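Local structure of cellulose 1,4-beta-cellobiosidase (Thermobifida fusca, 4JJJ) at residues 35-39 against 591-597; 277-281 against 384-388; 541-547 against 612-618. The protein probably hydrolyses cellulose to release cellobiose, this chain being the glycosyl hydrolase family 48 catalytic module of a longer multidomain protein. The protein carries 1 engineered substitution. All coordinates share one frame; numbering follows the deposited sequence. Where two conformers were deposited one is given.

Interaction 1: residues 35-39 against 591-597; sequences ETMIV and YKNDPLW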
ATOM      1  N   GLU A  35     -15.249 -12.022  -2.621  1.00  7.06           N
ATOM      2  CA  GLU A  35     -15.700 -12.578  -1.357  1.00  7.79           C
ATOM      3  C   GLU A  35     -15.661 -11.479  -0.306  1.00  6.99           C
ATOM      4  O   GLU A  35     -14.737 -10.679  -0.294  1.00  7.47           O
ATOM      5  CB  GLU A  35     -14.847 -13.826  -0.944  1.00  8.85           C
ATOM      6  CG  GLU A  35     -14.819 -14.969  -1.922  1.00  9.28           C
ATOM      7  CD  GLU A  35     -13.907 -14.711  -3.139  1.00  9.92           C
ATOM      8  OE1 GLU A  35     -12.981 -13.859  -3.037  1.00  7.68           O
ATOM      9  OE2 GLU A  35     -14.174 -15.448  -4.137  1.00 10.85           O
ATOM     10  N   THR A  36     -16.646 -11.462   0.610  1.00  6.03           N
ATOM     11  CA  THR A  36     -16.746 -10.450   1.600  1.00  5.89           C
ATOM     12  C   THR A  36     -15.957 -10.685   2.868  1.00  6.06           C
ATOM     13  O   THR A  36     -15.510  -9.748   3.476  1.00  5.98           O
ATOM     14  CB  THR A  36     -18.203 -10.168   1.915  1.00  6.11           C
ATOM     15  OG1 THR A  36     -18.863 -11.426   2.193  1.00  6.65           O
ATOM     16  CG2 THR A  36     -18.855  -9.388   0.798  1.00  6.68           C
ATOM     17  N   MET A  37     -15.810 -11.949   3.277  0.50  5.88           N
ATOM     18  CA  MET A  37     -15.136 -12.269   4.597  0.50  5.99           C
ATOM     19  C   MET A  37     -13.649 -12.480   4.390  0.50  5.48           C
ATOM     20  O   MET A  37     -13.202 -13.599   4.045  0.50  6.87           O
ATOM     21  CB  MET A  37     -15.783 -13.422   5.330  0.50  6.52           C
ATOM     22  CG  MET A  37     -15.185 -13.666   6.742  0.50  6.94           C
ATOM     23  SD  MET A  37     -16.227 -14.688   7.799  0.50  7.78           S
ATOM     24  CE  MET A  37     -15.210 -14.763   9.242  0.50  8.58           C
ATOM     25  N   ILE A  38     -12.906 -11.413   4.661  1.00  5.57           N
ATOM     26  CA  ILE A  38     -11.500 -11.391   4.436  1.00  5.29           C
ATOM     27  C   ILE A  38     -10.925 -10.294   5.306  1.00  5.00           C
ATOM     28  O   ILE A  38     -11.420  -9.170   5.318  1.00  5.48           O
ATOM     29  CB  ILE A  38     -11.161 -11.172   2.906  1.00  5.36           C
ATOM     30  CG1 ILE A  38      -9.627 -11.175   2.678  1.00  5.54           C
ATOM     31  CG2 ILE A  38     -11.808  -9.945   2.352  1.00  6.17           C
ATOM     32  CD1 ILE A  38      -9.323 -11.400   1.218  1.00  5.94           C
ATOM     33  N   VAL A  39      -9.869 -10.632   6.062  1.00  4.71           N
ATOM     34  CA  VAL A  39      -9.311  -9.728   7.038  1.00  5.11           C
ATOM     35  C   VAL A  39      -7.763  -9.824   6.971  1.00  5.71           C
ATOM     36  O   VAL A  39      -7.147 -10.846   7.333  1.00  7.48           O
ATOM     37  CB  VAL A  39      -9.786 -10.050   8.492  1.00  5.21           C
ATOM     38  CG1 VAL A  39      -9.202  -9.099   9.479  1.00  5.73           C
ATOM     39  CG2 VAL A  39     -11.360 -10.086   8.488  1.00  5.11           C
ATOM     40  N   TYR A 591     -20.870  -9.156  10.392  1.00  7.86           N
ATOM     41  CA  TYR A 591     -20.158 -10.337   9.990  1.00  7.31           C
ATOM     42  C   TYR A 591     -20.895 -11.594  10.272  1.00  8.28           C
ATOM     43  O   TYR A 591     -20.709 -12.552   9.595  1.00  8.43           O
ATOM     44  CB  TYR A 591     -18.726 -10.399  10.433  1.00  6.91           C
ATOM     45  CG  TYR A 591     -17.678  -9.942   9.471  1.00  7.47           C
ATOM     46  CD1 TYR A 591     -17.641 -10.485   8.217  1.00  7.75           C
ATOM     47  CD2 TYR A 591     -16.660  -9.124   9.870  1.00  7.95           C
ATOM     48  CE1 TYR A 591     -16.676 -10.123   7.258  1.00  8.79           C
ATOM     49  CE2 TYR A 591     -15.670  -8.737   8.937  1.00  7.06           C
ATOM     50  CZ  TYR A 591     -15.649  -9.328   7.676  1.00  8.42           C
ATOM     51  OH  TYR A 591     -14.616  -9.043   6.731  1.00  7.59           O
ATOM     52  N   LYS A 592     -21.758 -11.617  11.260  1.00  9.43           N
ATOM     53  CA  LYS A 592     -22.497 -12.839  11.566  1.00 10.35           C
ATOM     54  C   LYS A 592     -23.502 -13.160  10.483  1.00 10.83           C
ATOM     55  O   LYS A 592     -23.959 -14.317  10.441  1.00  9.47           O
ATOM     56  CB  LYS A 592     -23.236 -12.586  12.843  1.00 12.67           C
ATOM     57  CG  LYS A 592     -22.329 -12.484  14.059  1.00 15.03           C
ATOM     58  CD  LYS A 592     -23.275 -12.093  15.249  1.00 21.26           C
ATOM     59  CE  LYS A 592     -22.523 -11.946  16.550  1.00 26.50           C
ATOM     60  NZ  LYS A 592     -23.418 -11.327  17.635  1.00 27.90           N
ATOM     61  N   ASN A 593     -23.774 -12.256   9.568  1.00  9.64           N
ATOM     62  CA  ASN A 593     -24.642 -12.576   8.432  1.00  9.93           C
ATOM     63  C   ASN A 593     -23.898 -13.013   7.197  1.00  9.13           C
ATOM     64  O   ASN A 593     -24.498 -13.308   6.185  1.00  9.02           O
ATOM     65  CB  ASN A 593     -25.526 -11.366   8.132  1.00 12.23           C
ATOM     66  CG  ASN A 593     -26.237 -10.900   9.420  1.00 17.05           C
ATOM     67  OD1 ASN A 593     -26.790 -11.755  10.158  1.00 19.75           O
ATOM     68  ND2 ASN A 593     -26.011  -9.634   9.831  1.00 17.38           N
ATOM     69  N   ASP A 594     -22.565 -13.053   7.262  1.00  8.75           N
ATOM     70  CA  ASP A 594     -21.754 -13.404   6.105  1.00  7.85           C
ATOM     71  C   ASP A 594     -21.922 -14.848   5.725  1.00  7.40           C
ATOM     72  O   ASP A 594     -22.008 -15.736   6.574  1.00  6.81           O
ATOM     73  CB  ASP A 594     -20.280 -13.150   6.410  1.00  8.23           C
ATOM     74  CG  ASP A 594     -19.417 -13.125   5.143  1.00  7.64           C
ATOM     75  OD1 ASP A 594     -19.080 -14.238   4.690  1.00  7.72           O
ATOM     76  OD2 ASP A 594     -19.036 -11.969   4.754  1.00  8.88           O
ATOM     77  N   PRO A 595     -21.928 -15.178   4.429  1.00  6.48           N
ATOM     78  CA  PRO A 595     -22.042 -16.599   4.125  1.00  7.21           C
ATOM     79  C   PRO A 595     -20.960 -17.504   4.652  1.00  7.87           C
ATOM     80  O   PRO A 595     -21.211 -18.685   4.829  1.00  9.33           O
ATOM     81  CB  PRO A 595     -22.143 -16.640   2.626  1.00  7.38           C
ATOM     82  CG  PRO A 595     -21.583 -15.368   2.167  1.00  7.38           C
ATOM     83  CD  PRO A 595     -21.848 -14.334   3.247  1.00  6.84           C
ATOM     84  N   LEU A 596     -19.745 -16.943   4.917  1.00  6.87           N
ATOM     85  CA  LEU A 596     -18.671 -17.816   5.458  1.00  6.67           C
ATOM     86  C   LEU A 596     -18.767 -17.974   6.964  1.00  6.79           C
ATOM     87  O   LEU A 596     -18.040 -18.768   7.550  1.00  7.37           O
ATOM     88  CB  LEU A 596     -17.338 -17.186   5.003  1.00  7.43           C
ATOM     89  CG  LEU A 596     -16.108 -18.044   5.310  1.00  8.77           C
ATOM     90  CD1 LEU A 596     -16.073 -19.224   4.409  1.00  9.34           C
ATOM     91  CD2 LEU A 596     -14.851 -17.227   5.025  1.00  9.37           C
ATOM     92  N   TRP A 597     -19.541 -17.130   7.602  1.00  7.17           N
ATOM     93  CA  TRP A 597     -19.545 -17.049   9.050  1.00  7.37           C
ATOM     94  C   TRP A 597     -19.826 -18.414   9.710  1.00  7.30           C
ATOM     95  O   TRP A 597     -19.090 -18.838  10.632  1.00  7.64           O
ATOM     96  CB  TRP A 597     -20.420 -15.953   9.623  1.00  8.07           C
ATOM     97  CG  TRP A 597     -20.458 -15.987  11.070  1.00  8.49           C
ATOM     98  CD1 TRP A 597     -21.498 -16.428  11.819  1.00 10.23           C
ATOM     99  CD2 TRP A 597     -19.437 -15.652  11.985  1.00 11.16           C
ATOM    100  NE1 TRP A 597     -21.231 -16.328  13.143  1.00 11.59           N
ATOM    101  CE2 TRP A 597     -19.940 -15.926  13.284  1.00 11.34           C
ATOM    102  CE3 TRP A 597     -18.129 -15.179  11.861  1.00 18.29           C
ATOM    103  CZ2 TRP A 597     -19.216 -15.761  14.459  1.00 13.07           C
ATOM    104  CZ3 TRP A 597     -17.381 -15.002  13.064  1.00 19.09           C
ATOM    105  CH2 TRP A 597     -17.920 -15.304  14.309  1.00 16.30           C
TER
HETATM  106  O   HOH W   1     -17.499 -14.305   2.475  1.00 10.41           O
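Thr36 OG1 donates to Asp594 OD2 at 2.6 Å, reaching that oxygen from above the carboxylate plane, 36° out of it. Thr36 also packs on His46, a zinc ligand. The other oxygen is shared: Asp594 OD1 accepts from Leu596 N at 2.8 Å through its anti lone pair, an almost straight bond, and also from a water that in turn accepts from Met37 N. One carboxylate caps the type I beta turn from Asp594 to Trp597, at the entry to helix 597-604, while tying in the loop between strands 27-30 and 47-49 of this (alpha/alpha)6 enzyme. With an alanine in place of Asp594, the Thr36 hydroxyl, the water and Leu596 N would probably lose the carboxylate they share, leaving the turn uncapped. Beside this carboxylate Met37 reaches out, CG anti to its N (chi1 -174°) and the chain extended in the conformer given, so that SD lies 3.9 Å from Leu596 CB and CE touches the edge of the Trp597 indole at CE3. Its sulfur also makes an oblique Met-aromatic contact, 5.1 Å from the centroid of the Tyr591 ring. The Tyr591 hydroxyl is hydrogen-bonded to Asp43 O, and Val39 CG2 packs 3.8 Å from Tyr591 OH.

Interaction 2: residues 277-281 against 384-388; sequences NCVGA and SYDTP. With FE (Fe (III) ion), chain N.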
ATOM      1  N   ASN A 277      20.335  10.761  12.335  1.00 10.53           N
ATOM      2  CA  ASN A 277      20.628  10.669  13.784  1.00 13.50           C
ATOM      3  C   ASN A 277      19.593  11.472  14.579  1.00 13.57           C
ATOM      4  O   ASN A 277      19.872  12.260  15.484  1.00 13.75           O
ATOM      5  CB  ASN A 277      22.055  11.118  14.000  1.00 14.57           C
ATOM      6  CG  ASN A 277      23.042  10.244  13.191  1.00 19.89           C
ATOM      7  OD1 ASN A 277      23.021   9.064  13.300  1.00 23.75           O
ATOM      8  ND2 ASN A 277      23.801  10.844  12.290  1.00 29.67           N
ATOM      9  N   CYS A 278      18.318  11.266  14.214  1.00 12.13           N
ATOM     10  CA  CYS A 278      17.235  12.087  14.710  1.00 12.35           C
ATOM     11  C   CYS A 278      16.729  11.366  15.918  1.00 13.26           C
ATOM     12  O   CYS A 278      15.696  10.631  15.872  1.00 11.57           O
ATOM     13  CB  CYS A 278      16.150  12.222  13.644  1.00 13.72           C
ATOM     14  SG  CYS A 278      14.807  13.364  14.043  1.00 12.84           S
ATOM     15  N   VAL A 279      17.382  11.646  17.075  1.00 13.94           N
ATOM     16  CA  VAL A 279      17.149  10.879  18.291  1.00 15.49           C
ATOM     17  C   VAL A 279      16.788  11.936  19.346  1.00 16.23           C
ATOM     18  O   VAL A 279      17.571  12.861  19.566  1.00 22.81           O
ATOM     19  CB  VAL A 279      18.377  10.087  18.730  1.00 15.79           C
ATOM     20  CG1 VAL A 279      18.147   9.402  20.041  1.00 17.66           C
ATOM     21  CG2 VAL A 279      18.696   9.043  17.695  1.00 18.86           C
ATOM     22  N   GLY A 280      15.633  11.781  19.972  1.00 15.64           N
ATOM     23  CA  GLY A 280      15.136  12.732  20.967  1.00 16.42           C
ATOM     24  C   GLY A 280      14.192  13.712  20.289  1.00 14.44           C
ATOM     25  O   GLY A 280      14.611  14.586  19.535  1.00 16.09           O
ATOM     26  N   ALA A 281      12.898  13.569  20.534  1.00 15.46           N
ATOM     27  CA  ALA A 281      11.964  14.415  19.912  1.00 13.59           C
ATOM     28  C   ALA A 281      12.166  15.917  20.172  1.00 15.23           C
ATOM     29  O   ALA A 281      12.020  16.691  19.267  1.00 15.80           O
ATOM     30  CB  ALA A 281      10.561  13.991  20.226  1.00 15.70           C
ATOM     31  N   SER A 384       8.580   7.774  17.803  1.00 10.25           N
ATOM     32  CA  SER A 384       8.671   8.819  18.828  1.00 10.50           C
ATOM     33  C   SER A 384      10.110   9.366  18.892  1.00 10.17           C
ATOM     34  O   SER A 384      10.528   9.908  19.905  1.00 10.80           O
ATOM     35  CB  SER A 384       8.182   8.331  20.161  1.00 13.44           C
ATOM     36  OG  SER A 384       8.970   7.214  20.614  1.00 15.28           O
ATOM     37  N   TYR A 385      10.879   9.255  17.807  1.00 10.38           N
ATOM     38  CA  TYR A 385      12.252   9.691  17.746  1.00  9.68           C
ATOM     39  C   TYR A 385      13.045   9.065  18.947  1.00 11.05           C
ATOM     40  O   TYR A 385      13.812   9.814  19.587  1.00 13.79           O
ATOM     41  CB  TYR A 385      12.413  11.217  17.673  1.00 10.42           C
ATOM     42  CG  TYR A 385      11.640  11.792  16.479  1.00  9.23           C
ATOM     43  CD1 TYR A 385      12.105  11.656  15.209  1.00  9.00           C
ATOM     44  CD2 TYR A 385      10.384  12.365  16.643  1.00  9.36           C
ATOM     45  CE1 TYR A 385      11.317  12.062  14.102  1.00  8.48           C
ATOM     46  CE2 TYR A 385       9.609  12.779  15.562  1.00  8.69           C
ATOM     47  CZ  TYR A 385      10.106  12.628  14.283  1.00  9.42           C
ATOM     48  OH  TYR A 385       9.323  13.057  13.255  1.00  8.67           O
ATOM     49  N   ASP A 386      12.800   7.797  19.228  1.00 11.72           N
ATOM     50  CA  ASP A 386      13.357   7.099  20.373  1.00 12.68           C
ATOM     51  C   ASP A 386      14.783   6.735  20.051  1.00 13.16           C
ATOM     52  O   ASP A 386      15.327   6.994  19.017  1.00 10.92           O
ATOM     53  CB  ASP A 386      12.571   5.836  20.679  1.00 14.17           C
ATOM     54  CG  ASP A 386      12.517   5.478  22.140  1.00 21.87           C
ATOM     55  OD1 ASP A 386      13.354   6.048  22.930  1.00 22.38           O
ATOM     56  OD2 ASP A 386      11.520   4.740  22.457  1.00 28.69           O
ATOM     57  N   THR A 387      15.425   6.168  21.069  1.00 14.21           N
ATOM     58  CA  THR A 387      16.843   5.807  20.972  1.00 14.81           C
ATOM     59  C   THR A 387      16.982   4.416  20.471  1.00 13.97           C
ATOM     60  O   THR A 387      16.529   3.434  21.072  1.00 17.23           O
ATOM     61  CB  THR A 387      17.399   5.849  22.417  1.00 16.10           C
ATOM     62  OG1 THR A 387      17.308   7.212  22.831  1.00 21.05           O
ATOM     63  CG2 THR A 387      18.856   5.290  22.345  1.00 17.36           C
ATOM     64  N   PRO A 388      17.576   4.249  19.279  1.00 13.33           N
ATOM     65  CA  PRO A 388      17.772   2.890  18.869  1.00 13.23           C
ATOM     66  C   PRO A 388      18.937   2.200  19.535  1.00 14.52           C
ATOM     67  O   PRO A 388      19.816   2.946  20.053  1.00 14.42           O
ATOM     68  CB  PRO A 388      18.064   3.030  17.382  1.00 14.57           C
ATOM     69  CG  PRO A 388      17.931   4.419  17.071  1.00 15.00           C
ATOM     70  CD  PRO A 388      18.134   5.189  18.340  1.00 14.20           C
TER
HETATM   71 FE    FE N 713      13.258   5.815  25.072  0.50 39.11          FE
HETATM   72  O   HOH W   2      14.827   7.940  16.374  1.00  9.49           O
HETATM   73  O   HOH W   3      11.965  11.216  21.982  1.00 24.21           O
HETATM   74  O   HOH W   4      11.366   5.083  25.235  1.00 37.69           O
HETATM   75  O   HOH W   5      14.866   4.139  25.375  0.50 17.14           O
HETATM   76  O   HOH W   6      13.048   4.031  24.256  0.50 19.07           O
HETATM   77  O   HOH W   7      15.123   5.598  24.449  0.50 25.57           O
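Cys278 meets Tyr385 first: its SG, half of the disulfide with Cys284, lies 3.4 Å from Tyr385 CD1 and approaches the ring obliquely, a sulfur-aromatic contact. The sulfur stands anti to the backbone N (chi1 -174°), which sets it beside the CD1 and CE1 atoms. Cys278 is also the centre of an inverse gamma turn, and its carbonyl oxygen lies in the plane of the Tyr385 ring, at the edge; a water donates both to this oxygen and to Asp386 O, bridging the two backbones. Val279 follows with its two methyls spread over the second segment, CG1 beside the hydroxyl of Thr387 and CG2 3.9 Å from Pro388 CD. Gly280 supplies the direct backbone link, its N donating to Tyr385 O at 2.7 Å in the carbonyl plane with an N-H...O angle of 166°. Its backbone angles, phi 96° among them, would press a CB against the carbonyl oxygen of Val279. Ala281 completes the walk: its N reaches Ser384 O through a second water, and its CB packs 3.9 Å from Tyr385 CD2. The tyrosine ring is held further by Asp269, which is hydrogen-bonded to its hydroxyl, and by Lys273 in a cation-pi contact. Beside this junction Asp386 OD1 binds an iron ion at 2.2 Å whose other ligands here are four waters; the same oxygen accepts from Thr387 N at 2.8 Å, which limits how the carboxylate can turn. Segment 277-281 belongs to the long loop from helix 250-263 to strand 302-306, whereas 384-388 links strands 376-378 and 394-395 of a four-stranded antiparallel sheet, and Tyr399 on strand 398-401 of that sheet packs against both Val279 and Pro388.

Interaction 3: residues 541-547 against 612-618; sequences IATPEQP and APIVERH. With ZN (zinc ion), chain Y.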
ATOM      1  N   ILE A 541      -8.871 -17.041 -11.603  1.00  5.97           N
ATOM      2  CA  ILE A 541      -7.915 -18.129 -11.314  1.00  6.09           C
ATOM      3  C   ILE A 541      -7.733 -18.133  -9.783  1.00  7.00           C
ATOM      4  O   ILE A 541      -7.453 -17.086  -9.222  1.00  7.15           O
ATOM      5  CB  ILE A 541      -6.610 -17.868 -12.072  1.00  6.81           C
ATOM      6  CG1 ILE A 541      -6.728 -18.277 -13.511  1.00  7.15           C
ATOM      7  CG2 ILE A 541      -5.440 -18.527 -11.442  1.00  7.46           C
ATOM      8  CD1 ILE A 541      -5.694 -17.682 -14.475  1.00  7.64           C
ATOM      9  N   ALA A 542      -7.823 -19.297  -9.149  1.00  7.27           N
ATOM     10  CA  ALA A 542      -7.800 -19.350  -7.692  1.00  6.53           C
ATOM     11  C   ALA A 542      -7.339 -20.646  -7.243  1.00  6.85           C
ATOM     12  O   ALA A 542      -7.459 -21.656  -7.943  1.00  7.90           O
ATOM     13  CB  ALA A 542      -9.164 -19.061  -7.143  1.00  6.50           C
ATOM     14  N   THR A 543      -6.759 -20.640  -6.046  1.00  6.85           N
ATOM     15  CA  THR A 543      -6.194 -21.826  -5.399  1.00  7.23           C
ATOM     16  C   THR A 543      -6.616 -21.856  -3.916  1.00  7.34           C
ATOM     17  O   THR A 543      -7.030 -20.878  -3.361  1.00  6.76           O
ATOM     18  CB  THR A 543      -4.629 -21.759  -5.399  1.00  6.90           C
ATOM     19  OG1 THR A 543      -4.225 -20.500  -4.821  1.00  7.57           O
ATOM     20  CG2 THR A 543      -4.115 -21.875  -6.841  1.00  8.14           C
ATOM     21  N   PRO A 544      -6.654 -23.056  -3.323  1.00  7.64           N
ATOM     22  CA  PRO A 544      -7.021 -23.098  -1.908  1.00  8.76           C
ATOM     23  C   PRO A 544      -6.146 -22.381  -0.918  1.00  8.97           C
ATOM     24  O   PRO A 544      -4.937 -22.419  -0.987  1.00  9.45           O
ATOM     25  CB  PRO A 544      -6.938 -24.648  -1.574  1.00  8.84           C
ATOM     26  CG  PRO A 544      -6.815 -25.322  -2.925  1.00  8.59           C
ATOM     27  CD  PRO A 544      -6.211 -24.351  -3.856  1.00  8.04           C
ATOM     28  N   GLU A 545      -6.795 -21.673   0.019  1.00  8.90           N
ATOM     29  CA  GLU A 545      -6.079 -21.090   1.167  1.00  8.77           C
ATOM     30  C   GLU A 545      -6.924 -21.347   2.429  1.00  7.69           C
ATOM     31  O   GLU A 545      -8.144 -21.552   2.341  1.00  8.15           O
ATOM     32  CB  GLU A 545      -5.687 -19.653   0.932  1.00 10.79           C
ATOM     33  CG  GLU A 545      -6.718 -18.691   1.050  1.00 11.05           C
ATOM     34  CD  GLU A 545      -6.305 -17.227   0.839  1.00  9.75           C
ATOM     35  OE1 GLU A 545      -6.221 -17.003  -0.363  1.00  8.41           O
ATOM     36  OE2 GLU A 545      -6.179 -16.352   1.754  1.00 10.39           O
ATOM     37  N   GLN A 546      -6.253 -21.305   3.560  1.00  9.74           N
ATOM     38  CA  GLN A 546      -6.905 -21.624   4.840  1.00  9.94           C
ATOM     39  C   GLN A 546      -6.511 -20.591   5.903  1.00 10.98           C
ATOM     40  O   GLN A 546      -5.569 -20.812   6.684  1.00 11.46           O
ATOM     41  CB  GLN A 546      -6.590 -23.058   5.226  1.00 11.83           C
ATOM     42  CG  GLN A 546      -7.340 -23.512   6.453  1.00 14.04           C
ATOM     43  CD  GLN A 546      -6.990 -24.959   6.811  1.00 16.02           C
ATOM     44  OE1 GLN A 546      -5.795 -25.288   6.885  1.00 18.24           O
ATOM     45  NE2 GLN A 546      -8.001 -25.820   7.042  1.00 17.61           N
ATOM     46  N   PRO A 547      -7.244 -19.467   5.914  1.00 10.78           N
ATOM     47  CA  PRO A 547      -6.912 -18.358   6.807  1.00 11.35           C
ATOM     48  C   PRO A 547      -7.206 -18.709   8.276  1.00 11.53           C
ATOM     49  O   PRO A 547      -7.880 -19.691   8.605  1.00 11.02           O
ATOM     50  CB  PRO A 547      -7.811 -17.185   6.347  1.00 12.89           C
ATOM     51  CG  PRO A 547      -8.659 -17.749   5.349  1.00 12.86           C
ATOM     52  CD  PRO A 547      -8.270 -19.104   4.922  1.00 11.13           C
ATOM     53  N   ALA A 612     -10.545 -25.357   9.883  1.00 15.62           N
ATOM     54  CA  ALA A 612     -10.801 -24.031   9.398  1.00 14.80           C
ATOM     55  C   ALA A 612     -11.199 -24.089   7.910  1.00 12.14           C
ATOM     56  O   ALA A 612     -10.704 -24.951   7.189  1.00 13.32           O
ATOM     57  CB  ALA A 612      -9.572 -23.169   9.614  1.00 15.99           C
ATOM     58  N   PRO A 613     -12.122 -23.211   7.489  1.00 11.94           N
ATOM     59  CA  PRO A 613     -12.583 -23.319   6.123  1.00 11.08           C
ATOM     60  C   PRO A 613     -11.400 -23.103   5.126  1.00 10.51           C
ATOM     61  O   PRO A 613     -10.520 -22.308   5.346  1.00  9.47           O
ATOM     62  CB  PRO A 613     -13.648 -22.231   5.941  1.00 13.01           C
ATOM     63  CG  PRO A 613     -13.524 -21.365   7.106  1.00 13.94           C
ATOM     64  CD  PRO A 613     -12.864 -22.160   8.247  1.00 12.22           C
ATOM     65  N   ILE A 614     -11.471 -23.861   4.065  1.00  9.47           N
ATOM     66  CA  ILE A 614     -10.550 -23.711   2.911  1.00  9.75           C
ATOM     67  C   ILE A 614     -11.351 -23.001   1.861  1.00 10.10           C
ATOM     68  O   ILE A 614     -12.476 -23.390   1.475  1.00 10.87           O
ATOM     69  CB  ILE A 614     -10.059 -25.086   2.405  1.00 10.50           C
ATOM     70  CG1 ILE A 614      -9.325 -25.746   3.519  1.00 12.41           C
ATOM     71  CG2 ILE A 614      -9.127 -24.895   1.156  1.00 10.80           C
ATOM     72  CD1 ILE A 614      -8.940 -27.198   3.271  1.00 14.87           C
ATOM     73  N   VAL A 615     -10.797 -21.866   1.395  1.00  9.32           N
ATOM     74  CA  VAL A 615     -11.525 -20.963   0.514  1.00  9.50           C
ATOM     75  C   VAL A 615     -10.690 -20.742  -0.752  1.00  8.74           C
ATOM     76  O   VAL A 615      -9.479 -20.915  -0.733  1.00  9.58           O
ATOM     77  CB  VAL A 615     -11.789 -19.622   1.231  1.00 10.46           C
ATOM     78  CG1 VAL A 615     -12.619 -19.777   2.503  1.00 13.08           C
ATOM     79  CG2 VAL A 615     -10.522 -18.885   1.574  1.00 11.87           C
ATOM     80  N   GLU A 616     -11.351 -20.338  -1.832  1.00  8.73           N
ATOM     81  CA  GLU A 616     -10.678 -20.036  -3.078  1.00  8.41           C
ATOM     82  C   GLU A 616     -11.043 -18.574  -3.383  1.00  7.89           C
ATOM     83  O   GLU A 616     -12.165 -18.297  -3.881  1.00  9.25           O
ATOM     84  CB  GLU A 616     -11.028 -20.984  -4.211  1.00  9.16           C
ATOM     85  CG  GLU A 616     -10.526 -22.399  -3.932  1.00 10.27           C
ATOM     86  CD  GLU A 616     -10.268 -23.273  -5.079  1.00 14.92           C
ATOM     87  OE1 GLU A 616     -10.305 -22.789  -6.213  1.00 16.16           O
ATOM     88  OE2 GLU A 616      -9.887 -24.442  -4.768  1.00 15.77           O
ATOM     89  N   ARG A 617     -10.156 -17.615  -3.020  1.00  6.98           N
ATOM     90  CA  ARG A 617     -10.501 -16.217  -3.040  1.00  6.39           C
ATOM     91  C   ARG A 617     -10.084 -15.538  -4.385  1.00  6.15           C
ATOM     92  O   ARG A 617      -9.079 -15.939  -5.010  1.00  7.14           O
ATOM     93  CB  ARG A 617      -9.788 -15.472  -1.880  1.00  7.01           C
ATOM     94  CG  ARG A 617     -10.449 -15.776  -0.545  1.00  7.23           C
ATOM     95  CD  ARG A 617      -9.550 -15.491   0.574  1.00  7.47           C
ATOM     96  NE  ARG A 617     -10.294 -15.334   1.838  1.00  7.12           N
ATOM     97  CZ  ARG A 617      -9.701 -14.976   2.983  1.00  7.58           C
ATOM     98  NH1 ARG A 617      -8.373 -14.936   3.093  1.00  6.88           N
ATOM     99  NH2 ARG A 617     -10.453 -14.712   4.058  1.00  7.19           N
ATOM    100  N   HIS A 618     -10.828 -14.519  -4.722  1.00  5.54           N
ATOM    101  CA  HIS A 618     -10.634 -13.705  -5.957  1.00  5.91           C
ATOM    102  C   HIS A 618     -10.421 -12.270  -5.477  1.00  5.19           C
ATOM    103  O   HIS A 618     -11.302 -11.408  -5.497  1.00  5.29           O
ATOM    104  CB  HIS A 618     -11.844 -13.881  -6.837  1.00  6.19           C
ATOM    105  CG  HIS A 618     -12.043 -15.308  -7.217  1.00  6.86           C
ATOM    106  ND1 HIS A 618     -12.791 -16.125  -6.425  1.00  8.28           N
ATOM    107  CD2 HIS A 618     -11.593 -16.105  -8.235  1.00  7.51           C
ATOM    108  CE1 HIS A 618     -12.794 -17.355  -6.905  1.00  9.05           C
ATOM    109  NE2 HIS A 618     -12.113 -17.359  -8.030  1.00  7.99           N
TER
HETATM  110 ZN    ZN Y 724      -9.112 -25.245  -6.334  0.70 14.83          ZN
HETATM  111  O   HOH W   8      -7.533 -24.286  -7.177  1.00 14.61           O
HETATM  112  O   HOH W   9      -6.889 -17.872  -4.847  1.00  5.97           O
HETATM  113  O   HOH W  10      -7.479 -18.418  -2.208  1.00  6.08           O
HETATM  114  O   HOH W  11     -10.222 -20.505   7.289  1.00 11.33           O
HETATM  115  O   HOH W  12     -10.292 -26.041  -7.792  1.00 21.46           O
HETATM  116  O   HOH W  13      -8.457 -26.902  -5.560  1.00 26.29           O
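Glu545 and Arg617 form a salt bridge, with Arg617 NH1 2.9 Å from Glu545 OE2. It is no flat, two-pronged pairing: the carboxylate and guanidinium planes stand 74° apart, and NH1 comes from well above the carboxylate plane. The same oxygen has a second salt-bridge partner, Arg619, so two guanidinium groups converge on one carboxylate, which would tend to keep it ionised. A chi1 of 77° places Glu545 CG between the backbone N and carbonyl carbon, and the extended chain beyond brings the carboxylate back to Arg617, whose side chain it crosses at about a right angle. A water near Glu545 OE1 accepts from Arg617 N. Between the backbones, Glu545 N donates to Val615 O at 2.9 Å and Val615 N to Glu545 O at 2.8 Å, both bonds nearly straight. Further along, Gln546 NE2 donates to Ala612 O at 2.8 Å; the acceptor lies close to the amide plane of Gln546, while NE2 stands 32° out of the carbonyl plane of Ala612. Packing surrounds this polar line. Pro547 CG lies over one face of the Arg617 guanidinium and Pro547 CD meets Val615 CG2; Pro544 CB touches Ile614 CG2 at 3.5 Å. Pro544 also runs alongside Glu616, whose OE2 binds a zinc ion at 1.9 Å together with three waters. At the far end Ala542 CB rests 3.5 Å from His618 NE2, a nitrogen that is hydrogen-bonded to Asp537. The backbone pattern is that of a single antiparallel bridge, Glu545 with Val615 as its hydrogen-bonded pair, joining the loop after helix 519-533 to the one before helix 620-637 in the (alpha/alpha)6 fold, close to the glycan pocket that Arg619 lines.

In the fold
Interactions 1 and 3 lie next to each other, their centres 13 Å apart, and their segments alternate along the chain in the order 35-39, 541-547, 591-597, 612-618. They touch directly: Glu35 OE2 meets His618 ND1 at 2.8 Å and Met37 O meets Arg617 NH2 at 3.0 Å, both probable hydrogen bonds that join the loop between strands 27-30 and 47-49 to the loop just before the last helix, 620-637. Interaction 2 falls within the sequence span of interaction 1 yet stands apart, its centre 42 Å from that of interaction 1 and 43 Å from that of interaction 3, across the same family 48 catalytic module.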